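Local coordinates for EGF family domain-containing protein (Toxoplasma gondii, PDB 4Z80), which binds a peptide of the rhoptry neck protein RON2L1 and probably acts in the moving junction during host-cell invasion, at residues D17-I21 and E341-P346; P349-W355 and P441-T447; E435-H439 and A464-E468. All blocks are in the same frame, centred on the assembly; numbering follows the deposited sequence.

Contact 1: residues D17-I21 and E341-P346; sequences DRFNI and ETKCPP
The 3-10 turn Asp17-Phe19 lies against the point where helix 340-343 runs out into Cys344 and Pro345, with the CA atoms of Arg18 and Lys343 3.9 Å apart and no direct hydrogen bond from backbone to backbone. The Arg18 carbonyl faces the Cys344-Pro345 peptide, its O lying 3.1 Å from Pro345 N, which has no hydrogen to offer. The direct polar link between side chains is the salt bridge from Lys343 NZ to the syn lone pair of Asp17 OD2, at 2.9 Å. A bend at chi2 (-74°) turns the lysine chain back so that its ammonium meets the carboxylate, and a water between NZ and Asp17 OD1 closes a ring of polar contacts. Arg18 instead lays one guanidinium face over the helix end: Glu341 O sits 3.4 Å above that plane, near its rim, beside Thr342 CA. Its NH2 reaches Thr342 O through a second water, while its NE is held by Tyr15 O. The apolar side is made by Phe19, whose CE1 has Pro346 CD at 3.7 Å, placed obliquely to the ring, and by Ile21, which crosses Pro345 at about a right angle. Cys344 is tied to Cys95 by a disulfide, and Phe19 O accepts a hydrogen bond from Trp405 NE1. The turn after helix 8-16 thus packs against both the end of helix 340-343 and strand 443-447, where Phe19, Ile21 and Pro345 all touch Thr447.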
ATOM      1  N   ASP A  17      11.819   8.237 -19.379  1.00 12.74           N
ATOM      2  CA  ASP A  17      10.532   8.695 -18.854  1.00 14.87           C
ATOM      3  C   ASP A  17      10.181   7.979 -17.547  1.00 14.50           C
ATOM      4  O   ASP A  17       9.508   8.551 -16.686  1.00 14.35           O
ATOM      5  CB  ASP A  17       9.449   8.475 -19.920  1.00 15.41           C
ATOM      6  CG  ASP A  17       8.064   8.929 -19.492  1.00 19.92           C
ATOM      7  OD1 ASP A  17       7.921  10.013 -18.893  1.00 18.09           O
ATOM      8  OD2 ASP A  17       7.105   8.193 -19.802  1.00 20.47           O
ATOM      9  N   ARG A  18      10.668   6.750 -17.366  1.00 11.45           N
ATOM     10  CA  ARG A  18      10.318   5.978 -16.176  1.00 11.53           C
ATOM     11  C   ARG A  18      10.937   6.583 -14.908  1.00 10.69           C
ATOM     12  O   ARG A  18      10.562   6.200 -13.796  1.00 11.14           O
ATOM     13  CB  ARG A  18      10.735   4.502 -16.326  1.00 12.72           C
ATOM     14  CG  ARG A  18      12.238   4.232 -16.229  1.00 12.35           C
ATOM     15  CD  ARG A  18      12.596   2.814 -16.705  1.00 15.97           C
ATOM     16  NE  ARG A  18      12.012   2.566 -18.018  1.00 13.52           N
ATOM     17  CZ  ARG A  18      11.745   1.360 -18.517  1.00 15.62           C
ATOM     18  NH1 ARG A  18      12.027   0.265 -17.825  1.00 15.83           N
ATOM     19  NH2 ARG A  18      11.193   1.257 -19.715  1.00 16.12           N
ATOM     20  N   PHE A  19      11.860   7.527 -15.072  1.00 12.40           N
ATOM     21  CA  PHE A  19      12.525   8.158 -13.929  1.00 10.40           C
ATOM     22  C   PHE A  19      11.972   9.556 -13.659  1.00 11.57           C
ATOM     23  O   PHE A  19      12.451  10.240 -12.749  1.00 13.29           O
ATOM     24  CB  PHE A  19      14.045   8.207 -14.151  1.00 12.37           C
ATOM     25  CG  PHE A  19      14.660   6.844 -14.329  1.00 12.07           C
ATOM     26  CD1 PHE A  19      14.710   5.950 -13.277  1.00 12.50           C
ATOM     27  CD2 PHE A  19      15.149   6.452 -15.562  1.00 13.54           C
ATOM     28  CE1 PHE A  19      15.258   4.678 -13.446  1.00 13.57           C
ATOM     29  CE2 PHE A  19      15.698   5.189 -15.732  1.00 14.08           C
ATOM     30  CZ  PHE A  19      15.749   4.310 -14.672  1.00 13.84           C
ATOM     31  N   ASN A  20      10.946   9.971 -14.404  1.00 11.83           N
ATOM     32  CA  ASN A  20      10.353  11.298 -14.204  1.00 12.78           C
ATOM     33  C   ASN A  20       9.276  11.244 -13.128  1.00 12.04           C
ATOM     34  O   ASN A  20       8.072  11.247 -13.405  1.00 11.55           O
ATOM     35  CB  ASN A  20       9.778  11.860 -15.503  1.00 10.82           C
ATOM     36  CG  ASN A  20       9.436  13.325 -15.392  1.00 13.09           C
ATOM     37  OD1 ASN A  20       9.379  13.864 -14.288  1.00 13.88           O
ATOM     38  ND2 ASN A  20       9.210  13.979 -16.522  1.00 15.24           N
ATOM     39  N   ILE A  21       9.733  11.223 -11.884  1.00 12.19           N
ATOM     40  CA  ILE A  21       8.869  10.929 -10.750  1.00 11.19           C
ATOM     41  C   ILE A  21       7.787  11.989 -10.532  1.00 12.22           C
ATOM     42  O   ILE A  21       6.631  11.638 -10.362  1.00 11.77           O
ATOM     43  CB  ILE A  21       9.735  10.717  -9.484  1.00 11.37           C
ATOM     44  CG1 ILE A  21      10.468   9.373  -9.610  1.00 12.81           C
ATOM     45  CG2 ILE A  21       8.884  10.728  -8.202  1.00 12.99           C
ATOM     46  CD1 ILE A  21      11.501   9.116  -8.542  1.00 12.96           C
ATOM     47  N   GLU A 341       5.750  -0.146 -15.011  1.00 14.52           N
ATOM     48  CA  GLU A 341       7.069  -0.619 -15.425  1.00 16.48           C
ATOM     49  C   GLU A 341       7.775   0.346 -16.367  1.00 17.34           C
ATOM     50  O   GLU A 341       9.007   0.408 -16.373  1.00 16.76           O
ATOM     51  CB  GLU A 341       6.966  -1.984 -16.095  1.00 19.08           C
ATOM     52  CG  GLU A 341       6.541  -3.076 -15.140  1.00 24.91           C
ATOM     53  CD  GLU A 341       5.039  -3.241 -15.064  1.00 28.55           C
ATOM     54  OE1 GLU A 341       4.298  -2.343 -15.533  1.00 29.39           O
ATOM     55  OE2 GLU A 341       4.600  -4.288 -14.540  1.00 40.06           O
ATOM     56  N   THR A 342       7.013   1.106 -17.148  1.00 12.95           N
ATOM     57  CA  THR A 342       7.605   2.031 -18.109  1.00 13.93           C
ATOM     58  C   THR A 342       7.465   3.484 -17.679  1.00 12.81           C
ATOM     59  O   THR A 342       8.007   4.369 -18.330  1.00 15.25           O
ATOM     60  CB  THR A 342       6.981   1.879 -19.521  1.00 17.14           C
ATOM     61  OG1 THR A 342       5.563   2.082 -19.461  1.00 17.55           O
ATOM     62  CG2 THR A 342       7.276   0.499 -20.083  1.00 17.97           C
ATOM     63  N   LYS A 343       6.754   3.724 -16.579  1.00 12.21           N
ATOM     64  CA  LYS A 343       6.481   5.084 -16.106  1.00 11.73           C
ATOM     65  C   LYS A 343       7.107   5.381 -14.746  1.00 14.43           C
ATOM     66  O   LYS A 343       7.138   6.542 -14.320  1.00 13.86           O
ATOM     67  CB  LYS A 343       4.969   5.329 -16.027  1.00 13.36           C
ATOM     68  CG  LYS A 343       4.294   5.494 -17.377  1.00 14.92           C
ATOM     69  CD  LYS A 343       4.609   6.854 -17.993  1.00 18.53           C
ATOM     70  CE  LYS A 343       3.928   7.043 -19.324  1.00 24.29           C
ATOM     71  NZ  LYS A 343       4.260   8.381 -19.894  1.00 22.38           N
ATOM     72  N   CYS A 344       7.596   4.342 -14.074  1.00 12.37           N
ATOM     73  CA  CYS A 344       8.104   4.458 -12.705  1.00 11.01           C
ATOM     74  C   CYS A 344       9.459   3.784 -12.564  1.00 13.53           C
ATOM     75  O   CYS A 344       9.795   2.904 -13.354  1.00 13.38           O
ATOM     76  CB  CYS A 344       7.130   3.829 -11.710  1.00 12.36           C
ATOM     77  SG  CYS A 344       5.460   4.445 -11.801  1.00 14.08           S
ATOM     78  N   PRO A 345      10.234   4.169 -11.537  1.00 11.28           N
ATOM     79  CA  PRO A 345      11.538   3.528 -11.368  1.00 12.68           C
ATOM     80  C   PRO A 345      11.430   2.068 -10.938  1.00 12.29           C
ATOM     81  O   PRO A 345      10.466   1.671 -10.278  1.00 12.48           O
ATOM     82  CB  PRO A 345      12.207   4.370 -10.268  1.00 15.05           C
ATOM     83  CG  PRO A 345      11.440   5.641 -10.237  1.00 13.48           C
ATOM     84  CD  PRO A 345      10.048   5.284 -10.587  1.00 12.44           C
ATOM     85  N   PRO A 346      12.428   1.263 -11.303  1.00 12.53           N
ATOM     86  CA  PRO A 346      12.482  -0.129 -10.861  1.00 14.60           C
ATOM     87  C   PRO A 346      12.914  -0.238  -9.401  1.00 13.18           C
ATOM     88  O   PRO A 346      13.296   0.751  -8.771  1.00 14.09           O
ATOM     89  CB  PRO A 346      13.526  -0.730 -11.794  1.00 14.02           C
ATOM     90  CG  PRO A 346      14.478   0.395 -11.995  1.00 15.35           C
ATOM     91  CD  PRO A 346      13.619   1.626 -12.090  1.00 13.39           C
TER
HETATM   92  O   HOH W   1       5.357  10.991 -18.764  1.00 28.91           O
HETATM   93  O   HOH W   2       9.864   3.812 -20.236  1.00 15.99           O

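Contact 2: residues P349-W355 and P441-T447; sequences PLKNVRW and PTTMAFT
Ala445 directs its methyl at one face of the Trp355 indole, a CH-pi contact with CB 3.8 Å from the centroid of the five-membered ring and 29° off its normal. The same indole turns its N-H edge to the Phe446 carbonyl: NE1 gives a weak, bent hydrogen bond to Phe446 O at 3.2 Å and another weak one to Ala406 O. Farther along the ring, the CG2 methyl of Thr447 meets CZ2 at 3.6 Å. Pro349 and Phe446 form a second CH-pi pair, Pro349 CB standing over the phenyl face. Met444 is extended through chi1 and chi2 (170°), which carries SD to 3.9 Å from Pro349 CB. Between these groups, Leu350 and Ala445 make a hydrogen-bonded antiparallel pair, both N-to-O distances 2.9 Å, joining the residues before the corner at 351-352 to strand 443-447, an outermost strand of a four-stranded antiparallel sheet; past the corner, strand 353-359 belongs to a three-stranded one. Asn352 N donates to Thr443 O, and Thr443 OG1 adds a weak bond to Val353 O. In this buried setting the two nearly straight backbone bonds fix the register, whereas the side chains adhere mainly through methyl, ring and proline surfaces.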
ATOM      1  N   PRO A 349      18.575  -0.112  -7.177  1.00 11.08           N
ATOM      2  CA  PRO A 349      19.429   1.002  -7.583  1.00 11.50           C
ATOM      3  C   PRO A 349      20.181   0.668  -8.855  1.00 10.38           C
ATOM      4  O   PRO A 349      20.261  -0.509  -9.217  1.00 12.67           O
ATOM      5  CB  PRO A 349      20.390   1.172  -6.397  1.00 13.20           C
ATOM      6  CG  PRO A 349      19.753   0.498  -5.269  1.00 13.60           C
ATOM      7  CD  PRO A 349      18.940  -0.622  -5.849  1.00 11.34           C
ATOM      8  N   LEU A 350      20.729   1.681  -9.518  1.00 10.58           N
ATOM      9  CA  LEU A 350      21.430   1.471 -10.774  1.00 10.91           C
ATOM     10  C   LEU A 350      22.937   1.522 -10.527  1.00 11.95           C
ATOM     11  O   LEU A 350      23.488   2.565 -10.162  1.00 12.39           O
ATOM     12  CB  LEU A 350      21.002   2.509 -11.807  1.00 11.16           C
ATOM     13  CG  LEU A 350      19.495   2.660 -12.038  1.00 12.91           C
ATOM     14  CD1 LEU A 350      19.238   3.830 -12.951  1.00 16.63           C
ATOM     15  CD2 LEU A 350      18.911   1.364 -12.603  1.00 14.47           C
ATOM     16  N   LYS A 351      23.621   0.397 -10.727  1.00 11.45           N
ATOM     17  CA  LYS A 351      25.046   0.356 -10.460  1.00 12.07           C
ATOM     18  C   LYS A 351      25.847   1.017 -11.574  1.00 12.03           C
ATOM     19  O   LYS A 351      25.471   0.983 -12.753  1.00 12.66           O
ATOM     20  CB  LYS A 351      25.529  -1.087 -10.255  1.00 12.21           C
ATOM     21  CG  LYS A 351      25.465  -1.973 -11.484  1.00 15.23           C
ATOM     22  CD  LYS A 351      26.180  -3.293 -11.214  1.00 15.46           C
ATOM     23  CE  LYS A 351      26.145  -4.200 -12.432  1.00 16.27           C
ATOM     24  NZ  LYS A 351      26.945  -5.430 -12.201  1.00 19.97           N
ATOM     25  N   ASN A 352      26.939   1.650 -11.163  1.00 12.97           N
ATOM     26  CA  ASN A 352      27.970   2.129 -12.067  1.00 14.31           C
ATOM     27  C   ASN A 352      27.491   3.191 -13.043  1.00 14.77           C
ATOM     28  O   ASN A 352      27.998   3.288 -14.152  1.00 15.27           O
ATOM     29  CB  ASN A 352      28.575   0.945 -12.839  1.00 14.03           C
ATOM     30  CG  ASN A 352      29.291  -0.035 -11.934  1.00 16.20           C
ATOM     31  OD1 ASN A 352      28.921  -1.205 -11.853  1.00 17.56           O
ATOM     32  ND2 ASN A 352      30.325   0.439 -11.241  1.00 18.87           N
ATOM     33  N   VAL A 353      26.530   4.013 -12.621  1.00 12.03           N
ATOM     34  CA  VAL A 353      26.093   5.126 -13.449  1.00 11.48           C
ATOM     35  C   VAL A 353      25.831   6.368 -12.614  1.00 10.99           C
ATOM     36  O   VAL A 353      25.656   6.284 -11.396  1.00 13.30           O
ATOM     37  CB  VAL A 353      24.829   4.787 -14.269  1.00 11.81           C
ATOM     38  CG1 VAL A 353      25.177   3.814 -15.415  1.00 14.65           C
ATOM     39  CG2 VAL A 353      23.728   4.218 -13.373  1.00 12.80           C
ATOM     40  N   ARG A 354      25.828   7.501 -13.313  1.00 12.64           N
ATOM     41  CA  ARG A 354      25.588   8.832 -12.739  1.00 12.31           C
ATOM     42  C   ARG A 354      24.446   9.524 -13.491  1.00 15.81           C
ATOM     43  O   ARG A 354      24.431   9.513 -14.723  1.00 14.05           O
ATOM     44  CB  ARG A 354      26.848   9.701 -12.839  1.00 16.74           C
ATOM     45  CG  ARG A 354      28.127   9.084 -12.317  1.00 13.78           C
ATOM     46  CD  ARG A 354      29.355   9.661 -13.024  1.00 15.57           C
ATOM     47  NE  ARG A 354      29.491  11.102 -12.833  1.00 20.20           N
ATOM     48  CZ  ARG A 354      30.317  11.875 -13.533  1.00 19.92           C
ATOM     49  NH1 ARG A 354      31.076  11.356 -14.492  1.00 21.98           N
ATOM     50  NH2 ARG A 354      30.378  13.176 -13.286  1.00 21.74           N
ATOM     51  N   TRP A 355      23.503  10.149 -12.783  1.00 11.90           N
ATOM     52  CA  TRP A 355      22.425  10.887 -13.453  1.00 11.52           C
ATOM     53  C   TRP A 355      22.953  12.054 -14.275  1.00 14.25           C
ATOM     54  O   TRP A 355      23.801  12.809 -13.804  1.00 14.43           O
ATOM     55  CB  TRP A 355      21.415  11.445 -12.442  1.00  9.47           C
ATOM     56  CG  TRP A 355      20.744  10.420 -11.583  1.00 11.72           C
ATOM     57  CD1 TRP A 355      20.961  10.194 -10.255  1.00 11.98           C
ATOM     58  CD2 TRP A 355      19.734   9.489 -11.988  1.00 12.27           C
ATOM     59  NE1 TRP A 355      20.158   9.178  -9.810  1.00 11.95           N
ATOM     60  CE2 TRP A 355      19.390   8.730 -10.853  1.00 12.33           C
ATOM     61  CE3 TRP A 355      19.086   9.228 -13.198  1.00 11.58           C
ATOM     62  CZ2 TRP A 355      18.441   7.713 -10.895  1.00 10.66           C
ATOM     63  CZ3 TRP A 355      18.143   8.225 -13.241  1.00 13.19           C
ATOM     64  CH2 TRP A 355      17.828   7.476 -12.097  1.00 12.42           C
ATOM     65  N   PRO A 441      32.952   3.587 -12.786  1.00 15.08           N
ATOM     66  CA  PRO A 441      33.172   2.443 -11.900  1.00 18.10           C
ATOM     67  C   PRO A 441      32.791   2.695 -10.443  1.00 15.08           C
ATOM     68  O   PRO A 441      32.467   1.740  -9.753  1.00 16.41           O
ATOM     69  CB  PRO A 441      34.678   2.190 -12.021  1.00 21.07           C
ATOM     70  CG  PRO A 441      35.258   3.463 -12.522  1.00 25.45           C
ATOM     71  CD  PRO A 441      34.206   4.086 -13.380  1.00 19.99           C
ATOM     72  N   THR A 442      32.811   3.945  -9.987  1.00 15.08           N
ATOM     73  CA  THR A 442      32.722   4.200  -8.555  1.00 14.70           C
ATOM     74  C   THR A 442      31.407   4.842  -8.122  1.00 14.30           C
ATOM     75  O   THR A 442      31.328   5.396  -7.029  1.00 16.73           O
ATOM     76  CB  THR A 442      33.892   5.089  -8.088  1.00 18.84           C
ATOM     77  OG1 THR A 442      33.910   6.302  -8.850  1.00 23.18           O
ATOM     78  CG2 THR A 442      35.216   4.350  -8.276  1.00 19.94           C
ATOM     79  N   THR A 443      30.368   4.725  -8.945  1.00 12.55           N
ATOM     80  CA  THR A 443      29.103   5.384  -8.636  1.00 10.95           C
ATOM     81  C   THR A 443      27.895   4.445  -8.636  1.00 13.42           C
ATOM     82  O   THR A 443      27.944   3.322  -9.134  1.00 13.81           O
ATOM     83  CB  THR A 443      28.828   6.527  -9.619  1.00 12.71           C
ATOM     84  OG1 THR A 443      28.573   5.994 -10.923  1.00 14.59           O
ATOM     85  CG2 THR A 443      30.014   7.469  -9.674  1.00 14.07           C
ATOM     86  N   MET A 444      26.804   4.943  -8.058  1.00 13.96           N
ATOM     87  CA  MET A 444      25.528   4.237  -8.009  1.00 12.96           C
ATOM     88  C   MET A 444      24.441   5.288  -8.000  1.00 14.54           C
ATOM     89  O   MET A 444      24.597   6.320  -7.343  1.00 13.67           O
ATOM     90  CB  MET A 444      25.423   3.343  -6.768  1.00 12.93           C
ATOM     91  CG  MET A 444      24.117   2.549  -6.664  1.00 13.18           C
ATOM     92  SD  MET A 444      24.168   1.319  -5.367  1.00 13.88           S
ATOM     93  CE  MET A 444      25.380   0.171  -6.028  1.00 14.22           C
ATOM     94  N   ALA A 445      23.358   5.031  -8.726  1.00 11.15           N
ATOM     95  CA  ALA A 445      22.263   5.985  -8.862  1.00 10.48           C
ATOM     96  C   ALA A 445      21.009   5.471  -8.169  1.00 12.79           C
ATOM     97  O   ALA A 445      20.601   4.326  -8.368  1.00 12.83           O
ATOM     98  CB  ALA A 445      21.982   6.266 -10.327  1.00 12.18           C
ATOM     99  N   PHE A 446      20.400   6.346  -7.365  1.00 12.00           N
ATOM    100  CA  PHE A 446      19.170   6.068  -6.632  1.00 11.88           C
ATOM    101  C   PHE A 446      18.047   7.006  -7.043  1.00 10.04           C
ATOM    102  O   PHE A 446      18.303   8.146  -7.448  1.00 10.66           O
ATOM    103  CB  PHE A 446      19.377   6.235  -5.119  1.00 13.17           C
ATOM    104  CG  PHE A 446      20.339   5.260  -4.496  1.00 11.20           C
ATOM    105  CD1 PHE A 446      21.703   5.516  -4.495  1.00 14.73           C
ATOM    106  CD2 PHE A 446      19.882   4.110  -3.868  1.00 11.09           C
ATOM    107  CE1 PHE A 446      22.593   4.625  -3.905  1.00 14.14           C
ATOM    108  CE2 PHE A 446      20.772   3.220  -3.267  1.00 12.16           C
ATOM    109  CZ  PHE A 446      22.126   3.479  -3.292  1.00 13.83           C
ATOM    110  N   THR A 447      16.803   6.533  -6.925  1.00 10.82           N
ATOM    111  CA  THR A 447      15.638   7.418  -6.922  1.00 10.08           C
ATOM    112  C   THR A 447      14.921   7.302  -5.580  1.00  9.30           C
ATOM    113  O   THR A 447      15.153   6.379  -4.804  1.00  9.82           O
ATOM    114  CB  THR A 447      14.602   7.129  -8.045  1.00 11.69           C
ATOM    115  OG1 THR A 447      13.741   6.045  -7.661  1.00 11.51           O
ATOM    116  CG2 THR A 447      15.279   6.866  -9.386  1.00 12.12           C
TER

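Contact 3: residues E435-H439 and A464-E468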
ATOM      1  N   GLU A 435      17.910  12.788 -18.142  1.00 13.00           N
ATOM      2  CA  GLU A 435      17.691  12.463 -19.552  1.00 14.39           C
ATOM      3  C   GLU A 435      18.649  11.386 -20.047  1.00 14.26           C
ATOM      4  O   GLU A 435      18.466  10.847 -21.132  1.00 14.96           O
ATOM      5  CB  GLU A 435      17.857  13.704 -20.424  1.00 14.44           C
ATOM      6  CG  GLU A 435      16.958  14.857 -20.038  1.00 17.32           C
ATOM      7  CD  GLU A 435      17.386  16.166 -20.681  1.00 20.60           C
ATOM      8  OE1 GLU A 435      18.386  16.175 -21.433  1.00 19.56           O
ATOM      9  OE2 GLU A 435      16.729  17.196 -20.418  1.00 24.81           O
ATOM     10  N   CYS A 436      19.692  11.119 -19.273  1.00 14.48           N
ATOM     11  CA  CYS A 436      20.698  10.139 -19.649  1.00 14.31           C
ATOM     12  C   CYS A 436      21.528   9.732 -18.445  1.00 16.15           C
ATOM     13  O   CYS A 436      21.387  10.293 -17.359  1.00 15.03           O
ATOM     14  CB  CYS A 436      21.614  10.685 -20.753  1.00 17.84           C
ATOM     15  SG  CYS A 436      22.418  12.290 -20.368  1.00 19.95           S
ATOM     16  N   LEU A 437      22.386   8.739 -18.649  1.00 14.84           N
ATOM     17  CA  LEU A 437      23.271   8.240 -17.612  1.00 13.56           C
ATOM     18  C   LEU A 437      24.704   8.180 -18.122  1.00 17.03           C
ATOM     19  O   LEU A 437      24.947   7.933 -19.306  1.00 16.26           O
ATOM     20  CB  LEU A 437      22.819   6.853 -17.142  1.00 14.91           C
ATOM     21  CG  LEU A 437      21.441   6.802 -16.486  1.00 16.59           C
ATOM     22  CD1 LEU A 437      20.946   5.365 -16.406  1.00 15.27           C
ATOM     23  CD2 LEU A 437      21.489   7.429 -15.105  1.00 15.25           C
ATOM     24  N   ILE A 438      25.647   8.421 -17.219  1.00 15.12           N
ATOM     25  CA  ILE A 438      27.071   8.325 -17.510  1.00 15.34           C
ATOM     26  C   ILE A 438      27.634   7.136 -16.758  1.00 14.53           C
ATOM     27  O   ILE A 438      27.417   7.016 -15.559  1.00 14.92           O
ATOM     28  CB  ILE A 438      27.836   9.596 -17.072  1.00 17.01           C
ATOM     29  CG1 ILE A 438      27.276  10.835 -17.766  1.00 20.50           C
ATOM     30  CG2 ILE A 438      29.332   9.460 -17.340  1.00 19.62           C
ATOM     31  CD1 ILE A 438      27.726  12.136 -17.117  1.00 21.18           C
ATOM     32  N   HIS A 439      28.376   6.268 -17.438  1.00 15.33           N
ATOM     33  CA  HIS A 439      28.991   5.136 -16.765  1.00 16.05           C
ATOM     34  C   HIS A 439      30.177   5.565 -15.915  1.00 15.43           C
ATOM     35  O   HIS A 439      30.974   6.417 -16.320  1.00 20.10           O
ATOM     36  CB  HIS A 439      29.458   4.085 -17.776  1.00 19.52           C
ATOM     37  CG  HIS A 439      29.990   2.841 -17.138  1.00 24.49           C
ATOM     38  ND1 HIS A 439      31.331   2.653 -16.877  1.00 30.96           N
ATOM     39  CD2 HIS A 439      29.358   1.734 -16.681  1.00 23.10           C
ATOM     40  CE1 HIS A 439      31.502   1.477 -16.299  1.00 28.70           C
ATOM     41  NE2 HIS A 439      30.320   0.897 -16.173  1.00 29.45           N
ATOM     42  N   ALA A 464      20.147   4.231 -22.246  1.00 15.86           N
ATOM     43  CA  ALA A 464      20.259   5.438 -21.412  1.00 17.93           C
ATOM     44  C   ALA A 464      21.657   6.039 -21.364  1.00 20.04           C
ATOM     45  O   ALA A 464      21.815   7.223 -21.065  1.00 16.92           O
ATOM     46  CB  ALA A 464      19.815   5.123 -20.009  1.00 16.22           C
ATOM     47  N   VAL A 465      22.672   5.228 -21.645  1.00 15.05           N
ATOM     48  CA  VAL A 465      24.047   5.591 -21.358  1.00 16.13           C
ATOM     49  C   VAL A 465      24.707   6.272 -22.556  1.00 23.04           C
ATOM     50  O   VAL A 465      24.643   5.781 -23.685  1.00 20.40           O
ATOM     51  CB  VAL A 465      24.845   4.342 -20.920  1.00 18.63           C
ATOM     52  CG1 VAL A 465      26.294   4.683 -20.657  1.00 20.51           C
ATOM     53  CG2 VAL A 465      24.229   3.736 -19.666  1.00 21.09           C
ATOM     54  N   LEU A 466      25.308   7.430 -22.298  1.00 17.87           N
ATOM     55  CA  LEU A 466      26.060   8.176 -23.306  1.00 17.27           C
ATOM     56  C   LEU A 466      27.433   8.528 -22.753  1.00 20.10           C
ATOM     57  O   LEU A 466      27.611   8.631 -21.540  1.00 18.74           O
ATOM     58  CB  LEU A 466      25.326   9.456 -23.721  1.00 18.22           C
ATOM     59  CG  LEU A 466      24.032   9.297 -24.505  1.00 18.49           C
ATOM     60  CD1 LEU A 466      23.323  10.641 -24.637  1.00 23.20           C
ATOM     61  CD2 LEU A 466      24.300   8.700 -25.878  1.00 24.93           C
ATOM     62  N   PRO A 467      28.419   8.721 -23.644  1.00 18.92           N
ATOM     63  CA  PRO A 467      29.725   9.198 -23.184  1.00 21.24           C
ATOM     64  C   PRO A 467      29.609  10.576 -22.540  1.00 18.88           C
ATOM     65  O   PRO A 467      28.767  11.378 -22.960  1.00 20.44           O
ATOM     66  CB  PRO A 467      30.562   9.252 -24.469  1.00 23.57           C
ATOM     67  CG  PRO A 467      29.568   9.294 -25.584  1.00 27.10           C
ATOM     68  CD  PRO A 467      28.365   8.548 -25.104  1.00 22.73           C
ATOM     69  N   GLU A 468      30.440  10.841 -21.539  1.00 21.85           N
ATOM     70  CA  GLU A 468      30.395  12.116 -20.843  1.00 22.76           C
ATOM     71  C   GLU A 468      30.922  13.236 -21.726  1.00 22.33           C
ATOM     72  O   GLU A 468      31.910  13.069 -22.442  1.00 25.37           O
ATOM     73  CB  GLU A 468      31.200  12.065 -19.535  1.00 23.28           C
ATOM     74  CG  GLU A 468      31.255  13.418 -18.815  1.00 24.16           C
ATOM     75  CD  GLU A 468      31.879  13.353 -17.430  1.00 27.88           C
ATOM     76  OE1 GLU A 468      32.375  12.278 -17.036  1.00 29.24           O
ATOM     77  OE2 GLU A 468      31.871  14.392 -16.734  1.00 33.60           O
TER
HETATM   78  O   HOH W   3      29.250   6.888 -20.155  1.00 17.85           O
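Leu437 supplies both direct backbone hydrogen bonds of this contact, its N donating to Ala464 O at 2.9 Å and its O accepting from Leu466 N at 3.1 Å. The two differ in geometry: the first donor stands well out of the Ala464 carbonyl plane, while Leu466 N approaches Leu437 O almost end-on, with a C=O...N angle of 175°. Val465 CA comes to 3.2 Å from the same oxygen in a CA-H...O contact. One step on, the backbones diverge and a water fills in, taking the N-H of His439 and donating to Leu466 O. Outside this polar line, Leu437 CD1 rests on the Ala464 methyl at 3.8 Å, and Cys436 CB touches Leu466 CD1. At the far end Ile438 CG2 lies 3.9 Å from Glu468 CB; the glutamate, with CG anti to its N (chi1 176°) and extended beyond, sends its carboxylate past the isoleucine to a salt bridge with Arg354. Strand 436-440 is an outermost strand of a three-stranded antiparallel sheet, and residues 464-468 cross its edge at 65°, meeting it in a single bridge. Cys436, in a classic beta bulge with Glu435 opposite Gly356, is joined by a disulfide to Cys364 of strand 363-366, on the other side of strand 353-359. Beyond the added segment lies helix 8-16, with Tyr15 and Met16 against Ala464 and Arg12 against Leu466.

In the fold
All three contacts lie on the same side of the chain's centre, with contact 2 touching both others. Its centre is about 16 Å from that of contact 1, the two meeting where Phe19 CD1 packs on Trp355 CH2 (3.7 Å) and Phe19 CZ on Leu350 CD1 (3.9 Å). Contact 3 is nearer, about 11 Å between centres, joined through neighbouring strands 353-359 and 436-440: Arg354 N is 2.8 Å from Ile438 O, a probable hydrogen bond, and Trp355 CE3 packs 3.6 Å from Leu437 CD2. Contacts 1 and 3, centres about 17 Å apart, do not touch, their nearest atoms being about 5 Å apart. The other protein chain of the assembly touches none of the three, which belong to the receptor's own fold.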